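Local coordinates for 3-oxoacyl-[acyl-carrier-protein] reductase (Sinorhizobium meliloti, PDB 3U9L) that probably catalyses the NADPH-dependent reduction of 3-oxoacyl groups carried on acyl carrier protein, as a member of the short-chain dehydrogenase/reductase family, at residues R127-L130 and P131-R135; D168-A171 and V172-R176. All blocks are in the same frame, centred on the assembly; numbering follows the deposited sequence.

Contact 1: residues R127-L130 and P131-R135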
ATOM      1  N   ARG A 127      -7.372 -13.465 -10.511  1.00 18.79           N
ATOM      2  CA  ARG A 127      -8.696 -13.605 -11.062  1.00 18.36           C
ATOM      3  C   ARG A 127      -8.742 -14.726 -12.123  1.00 21.73           C
ATOM      4  O   ARG A 127      -9.778 -15.408 -12.285  1.00 20.42           O
ATOM      5  CB  ARG A 127      -9.204 -12.276 -11.611  1.00 19.24           C
ATOM      6  CG  ARG A 127      -9.810 -11.400 -10.472  1.00 19.47           C
ATOM      7  CD  ARG A 127     -10.228  -9.978 -10.989  1.00 22.18           C
ATOM      8  NE  ARG A 127     -11.158 -10.025 -12.132  1.00 22.71           N
ATOM      9  CZ  ARG A 127     -12.457 -10.293 -12.048  1.00 23.70           C
ATOM     10  NH1 ARG A 127     -13.186 -10.329 -13.164  1.00 24.75           N
ATOM     11  NH2 ARG A 127     -13.040 -10.531 -10.868  1.00 22.25           N
ATOM     12  N   ALA A 128      -7.623 -14.939 -12.815  1.00 18.59           N
ATOM     13  CA  ALA A 128      -7.512 -16.041 -13.795  1.00 21.71           C
ATOM     14  C   ALA A 128      -7.313 -17.416 -13.153  1.00 20.29           C
ATOM     15  O   ALA A 128      -7.942 -18.407 -13.552  1.00 21.47           O
ATOM     16  CB  ALA A 128      -6.334 -15.736 -14.817  1.00 20.53           C
ATOM     17  N   ALA A 129      -6.423 -17.501 -12.185  1.00 19.07           N
ATOM     18  CA  ALA A 129      -6.003 -18.751 -11.590  1.00 19.06           C
ATOM     19  C   ALA A 129      -6.854 -19.262 -10.466  1.00 20.29           C
ATOM     20  O   ALA A 129      -7.053 -20.414 -10.336  1.00 20.57           O
ATOM     21  CB  ALA A 129      -4.564 -18.695 -11.140  1.00 20.08           C
ATOM     22  N   LEU A 130      -7.338 -18.346  -9.659  1.00 19.64           N
ATOM     23  CA  LEU A 130      -8.097 -18.724  -8.519  1.00 20.64           C
ATOM     24  C   LEU A 130      -9.361 -19.580  -8.742  1.00 20.75           C
ATOM     25  O   LEU A 130      -9.598 -20.437  -7.975  1.00 20.77           O
ATOM     26  CB  LEU A 130      -8.321 -17.533  -7.577  1.00 19.57           C
ATOM     27  CG  LEU A 130      -7.186 -16.996  -6.718  1.00 18.72           C
ATOM     28  CD1 LEU A 130      -7.644 -15.921  -5.874  1.00 16.52           C
ATOM     29  CD2 LEU A 130      -6.606 -18.080  -5.907  1.00 18.33           C
ATOM     30  N   PRO A 131     -10.114 -19.328  -9.783  1.00 20.00           N
ATOM     31  CA  PRO A 131     -11.279 -20.183 -10.048  1.00 20.00           C
ATOM     32  C   PRO A 131     -10.824 -21.618 -10.128  1.00 20.00           C
ATOM     33  O   PRO A 131     -11.485 -22.433  -9.616  1.00 25.40           O
ATOM     34  CB  PRO A 131     -11.726 -19.669 -11.423  1.00 20.00           C
ATOM     35  CG  PRO A 131     -11.405 -18.244 -11.347  1.00 20.00           C
ATOM     36  CD  PRO A 131     -10.372 -17.998 -10.301  1.00 20.00           C
ATOM     37  N   HIS A 132      -9.711 -21.923 -10.786  1.00 23.64           N
ATOM     38  CA  HIS A 132      -9.260 -23.279 -10.843  1.00 23.77           C
ATOM     39  C   HIS A 132      -8.804 -23.812  -9.489  1.00 23.60           C
ATOM     40  O   HIS A 132      -9.109 -24.913  -9.155  1.00 21.92           O
ATOM     41  CB  HIS A 132      -8.188 -23.411 -11.919  1.00 24.00           C
ATOM     42  CG  HIS A 132      -8.613 -22.864 -13.232  1.00 25.13           C
ATOM     43  ND1 HIS A 132      -9.373 -23.565 -14.139  1.00 25.74           N
ATOM     44  CD2 HIS A 132      -8.378 -21.666 -13.807  1.00 23.00           C
ATOM     45  CE1 HIS A 132      -9.583 -22.820 -15.195  1.00 25.10           C
ATOM     46  NE2 HIS A 132      -8.987 -21.664 -15.016  1.00 23.76           N
HETATM   47  N   MSE A 133      -8.096 -22.998  -8.720  1.00 20.78           N
HETATM   48  CA  MSE A 133      -7.609 -23.463  -7.445  1.00 21.20           C
HETATM   49  C   MSE A 133      -8.752 -23.662  -6.453  1.00 21.40           C
HETATM   50  O   MSE A 133      -8.720 -24.567  -5.684  1.00 21.80           O
HETATM   51  CB  MSE A 133      -6.478 -22.587  -6.912  1.00 20.54           C
HETATM   52  CG  MSE A 133      -5.312 -22.373  -7.894  1.00 20.59           C
HETATM   53 SE   MSE A 133      -3.931 -21.133  -7.414  1.00 35.55          SE
HETATM   54  CE  MSE A 133      -3.274 -22.089  -6.023  1.00 19.83           C
ATOM     55  N   ARG A 134      -9.782 -22.851  -6.570  1.00 19.80           N
ATOM     56  CA  ARG A 134     -10.924 -22.971  -5.731  1.00 21.45           C
ATOM     57  C   ARG A 134     -11.706 -24.244  -6.023  1.00 24.76           C
ATOM     58  O   ARG A 134     -12.194 -24.860  -5.126  1.00 24.94           O
ATOM     59  CB  ARG A 134     -11.813 -21.751  -5.821  1.00 21.62           C
ATOM     60  CG  ARG A 134     -11.268 -20.539  -5.113  1.00 21.33           C
ATOM     61  CD  ARG A 134     -12.225 -19.401  -4.996  1.00 20.49           C
ATOM     62  NE  ARG A 134     -12.428 -18.611  -6.171  1.00 22.08           N
ATOM     63  CZ  ARG A 134     -13.450 -18.755  -6.989  1.00 25.03           C
ATOM     64  NH1 ARG A 134     -14.352 -19.674  -6.753  1.00 24.99           N
ATOM     65  NH2 ARG A 134     -13.576 -17.983  -8.016  1.00 23.95           N
ATOM     66  N   ARG A 135     -11.787 -24.633  -7.283  1.00 23.70           N
ATOM     67  CA  ARG A 135     -12.404 -25.934  -7.635  1.00 26.20           C
ATOM     68  C   ARG A 135     -11.639 -27.113  -7.055  1.00 26.71           C
ATOM     69  O   ARG A 135     -12.235 -28.124  -6.674  1.00 27.35           O
ATOM     70  CB  ARG A 135     -12.562 -26.054  -9.149  1.00 27.06           C
ATOM     71  CG  ARG A 135     -13.427 -24.919  -9.574  1.00 29.28           C
ATOM     72  CD  ARG A 135     -14.236 -25.204 -10.727  1.00 30.89           C
ATOM     73  NE  ARG A 135     -13.479 -25.150 -11.956  1.00 30.46           N
ATOM     74  CZ  ARG A 135     -13.345 -24.073 -12.714  1.00 30.92           C
ATOM     75  NH1 ARG A 135     -13.833 -22.894 -12.335  1.00 33.61           N
ATOM     76  NH2 ARG A 135     -12.684 -24.178 -13.858  1.00 31.95           N
TER

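Contact 2: residues D168-A171 and V172-R176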
ATOM      1  N   ASP A 168       1.420  -6.391   0.019  1.00 16.99           N
ATOM      2  CA  ASP A 168       1.395  -7.199   1.219  1.00 17.81           C
ATOM      3  C   ASP A 168       0.006  -7.188   1.915  1.00 16.89           C
ATOM      4  O   ASP A 168      -0.423  -8.215   2.394  1.00 16.62           O
ATOM      5  CB  ASP A 168       2.491  -6.761   2.182  1.00 18.02           C
ATOM      6  CG  ASP A 168       2.784  -7.809   3.233  1.00 18.62           C
ATOM      7  OD1 ASP A 168       2.055  -7.810   4.220  1.00 18.76           O
ATOM      8  OD2 ASP A 168       3.749  -8.606   3.090  1.00 17.06           O
ATOM      9  N   ALA A 169      -0.650  -6.017   1.994  1.00 16.15           N
ATOM     10  CA  ALA A 169      -1.973  -5.869   2.596  1.00 18.43           C
ATOM     11  C   ALA A 169      -2.973  -6.769   1.870  1.00 16.73           C
ATOM     12  O   ALA A 169      -3.802  -7.400   2.484  1.00 16.61           O
ATOM     13  CB  ALA A 169      -2.430  -4.407   2.552  1.00 17.69           C
ATOM     14  N   ILE A 170      -2.860  -6.822   0.555  1.00 16.45           N
ATOM     15  CA  ILE A 170      -3.714  -7.670  -0.276  1.00 15.87           C
ATOM     16  C   ILE A 170      -3.422  -9.141  -0.048  1.00 15.43           C
ATOM     17  O   ILE A 170      -4.357  -9.954   0.052  1.00 15.75           O
ATOM     18  CB  ILE A 170      -3.547  -7.346  -1.762  1.00 16.83           C
ATOM     19  CG1 ILE A 170      -4.123  -5.944  -1.999  1.00 16.92           C
ATOM     20  CG2 ILE A 170      -4.234  -8.503  -2.689  1.00 16.23           C
ATOM     21  CD1 ILE A 170      -3.737  -5.284  -3.262  1.00 16.97           C
ATOM     22  N   ALA A 171      -2.173  -9.501   0.085  1.00 13.95           N
ATOM     23  CA  ALA A 171      -1.833 -10.914   0.302  1.00 14.70           C
ATOM     24  C   ALA A 171      -2.496 -11.428   1.578  1.00 15.76           C
ATOM     25  O   ALA A 171      -2.949 -12.574   1.678  1.00 15.42           O
ATOM     26  CB  ALA A 171      -0.304 -11.070   0.413  1.00 15.68           C
ATOM     27  N   VAL A 172      -2.499 -10.564   2.577  1.00 15.45           N
ATOM     28  CA  VAL A 172      -3.015 -10.918   3.889  1.00 15.84           C
ATOM     29  C   VAL A 172      -4.510 -11.133   3.830  1.00 16.47           C
ATOM     30  O   VAL A 172      -5.002 -12.083   4.363  1.00 16.80           O
ATOM     31  CB  VAL A 172      -2.554  -9.842   4.929  1.00 17.05           C
ATOM     32  CG1 VAL A 172      -3.302  -9.955   6.280  1.00 16.17           C
ATOM     33  CG2 VAL A 172      -1.059 -10.072   5.132  1.00 15.48           C
ATOM     34  N   GLN A 173      -5.201 -10.262   3.111  1.00 15.61           N
ATOM     35  CA  GLN A 173      -6.614 -10.363   2.922  1.00 16.70           C
ATOM     36  C   GLN A 173      -7.026 -11.648   2.215  1.00 17.54           C
ATOM     37  O   GLN A 173      -7.954 -12.350   2.679  1.00 17.08           O
ATOM     38  CB  GLN A 173      -7.123  -9.110   2.171  1.00 18.32           C
ATOM     39  CG  GLN A 173      -6.968  -7.761   2.944  1.00 16.43           C
ATOM     40  CD  GLN A 173      -8.081  -7.586   3.930  1.00 22.58           C
ATOM     41  OE1 GLN A 173      -9.258  -7.219   3.561  1.00 23.15           O
ATOM     42  NE2 GLN A 173      -7.777  -7.873   5.194  1.00 21.50           N
ATOM     43  N   TYR A 174      -6.328 -11.996   1.134  1.00 16.31           N
ATOM     44  CA  TYR A 174      -6.623 -13.222   0.393  1.00 16.50           C
ATOM     45  C   TYR A 174      -6.382 -14.444   1.258  1.00 17.27           C
ATOM     46  O   TYR A 174      -7.138 -15.411   1.191  1.00 16.19           O
ATOM     47  CB  TYR A 174      -5.742 -13.312  -0.848  1.00 15.36           C
ATOM     48  CG  TYR A 174      -6.354 -12.716  -2.104  1.00 15.96           C
ATOM     49  CD1 TYR A 174      -7.387 -13.381  -2.787  1.00 15.58           C
ATOM     50  CD2 TYR A 174      -5.856 -11.560  -2.656  1.00 14.59           C
ATOM     51  CE1 TYR A 174      -7.929 -12.879  -3.973  1.00 16.48           C
ATOM     52  CE2 TYR A 174      -6.404 -11.032  -3.862  1.00 15.47           C
ATOM     53  CZ  TYR A 174      -7.450 -11.699  -4.504  1.00 16.58           C
ATOM     54  OH  TYR A 174      -7.990 -11.218  -5.694  1.00 16.15           O
ATOM     55  N   ALA A 175      -5.328 -14.402   2.072  1.00 17.04           N
ATOM     56  CA  ALA A 175      -5.045 -15.491   3.008  1.00 17.32           C
ATOM     57  C   ALA A 175      -6.305 -15.851   3.804  1.00 17.20           C
ATOM     58  O   ALA A 175      -6.655 -17.043   3.911  1.00 17.74           O
ATOM     59  CB  ALA A 175      -3.893 -15.098   3.983  1.00 16.86           C
ATOM     60  N   ARG A 176      -7.002 -14.838   4.335  1.00 17.52           N
ATOM     61  CA  ARG A 176      -8.239 -15.078   5.129  1.00 17.97           C
ATOM     62  C   ARG A 176      -9.405 -15.496   4.239  1.00 17.82           C
ATOM     63  O   ARG A 176     -10.187 -16.369   4.585  1.00 18.43           O
ATOM     64  CB  ARG A 176      -8.714 -13.804   5.839  1.00 19.51           C
ATOM     65  CG  ARG A 176      -7.825 -13.168   6.909  1.00 20.62           C
ATOM     66  CD  ARG A 176      -6.491 -13.730   7.036  1.00 22.47           C
ATOM     67  NE  ARG A 176      -5.693 -12.892   7.957  1.00 25.91           N
ATOM     68  CZ  ARG A 176      -4.595 -13.322   8.570  1.00 26.46           C
ATOM     69  NH1 ARG A 176      -3.974 -12.499   9.409  1.00 28.11           N
ATOM     70  NH2 ARG A 176      -4.144 -14.578   8.391  1.00 25.14           N
TER

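Contact 1: residues R127-L130 and P131-R135
Pro131 sets its ring against the turn before it, with CG 3.4 Å from the carbonyl O of Arg127. Proline has no N-H to give that oxygen, and the N of His132 likewise lacks its i to i+4 bond, so helix 108-136 kinks at these two residues. Arg211 of the second subunit takes up the Arg127 carbonyl instead.

The tight part lies at the kink itself. Leu130 CB and Pro131 CD come within 3.4 Å, closer than ordinary carbon contact. The Leu130 carbonyl O then receives Arg134 N at 2.8 Å, and regular helix resumes. Ala129 O accepts Met133 N at 3.2 Å, and also takes a weak, bent bond from His132 N. On the buried side, Met133, a selenomethionine, folds at its last torsion (chi3 67°) and brings SE to 4.3 Å from Leu130 CD2, with Ala129 CB at 4.5 Å. Both Ala129 and Met133 also pack on Leu91 of strand 90-93. Arg134 is buried too: its chain bends at chi3, and Pro131 CA lies off one face of the guanidinium, toward its rim, 3.8 Å above the plane. Trp181 adds a cation-pi contact.

The looser side belongs to His132, which is partly exposed. With CG beside the backbone N (chi1 -52°), its ring turns back along the helix and CD2 lies 3.3 Å from Ala128 O, which sits at the ring edge near its plane.

The charged ends work across the dimer. Arg134 forms salt bridges to Glu104 and Glu214 of the second subunit; Arg127 NH2 meets Asp208 in a salt bridge and the Glu104 carbonyl in a hydrogen bond, both of that subunit. The chemistry therefore implies a helix whose proline-broken bonding leaves a carbonyl for the subunit interface, where its arginines meet acidic partners.

Contact 2: residues D168-A171 and V172-R176
Ile170 and Tyr174 stand side by side one turn apart, pointing the same way, and make the apolar part of the contact. The methyl CG2 of Ile170 meets the ring of Tyr174 at its edge, in the ring plane, 3.5 Å from CD2. That branch lies anti to the backbone N of Ile170, which aims it along the helix toward Tyr174. Elsewhere on the turn, the methyl CG2 of Val172 lies against the oxygens of Asp168, 3.4 Å from its O.

Backbone bonds supply the regular part. Four consecutive i to i+4 bonds run from Val172, Gln173, Tyr174 and Ala175 back to Asp168, Ala169, Ile170 and Ala171. Tyr174 N to Ile170 O is the straightest at 3.0 Å, with an N-H...O angle of 169°. Gln173 CG also rests 3.2 Å from Ala169 O, and the bend that follows at chi2 (-81°) carries the amide away from the turn toward the second subunit, where NE2 donates to Pro154 O.

The other polar ends also look outside the turn. Asp168 turns to Ser145 and Arg262, and Tyr174 OH bonds Gln123 of helix 108-136. On the sheet side Val172, Ala171 and Asp168 pack on Ile187 of strand 183-190, as expected for the helix of a beta-alpha-beta crossover.

Buried though it is, the turn leaves these polar groups partnered: the Asp168 carboxylate is held by a salt bridge from Arg262 to OD1 and a hydrogen bond with Ser145 OG at OD2, which would probably favour its charged form.

Contacts 1 and 2 lie on neighbouring helices of the Rossmann-type fold, 108-136 and 158-179, with centres about 16 Å apart. They meet directly where Leu130 CD1 packs on Tyr174 CE1 at 3.6 Å, and Leu130 also touches Leu178 farther along the second helix. Both helices take part in the subunit interface, contact 1 chiefly through charged arginine ends and contact 2 through Gln173 and apolar packing, consistent with the four-helix arrangement by which classical short-chain dehydrogenases commonly pair. In this family the helix after the fifth strand, here 158-179, usually carries the catalytic Tyr-x-x-x-Lys motif near its start, so contact 2 probably lies farther along the same helix.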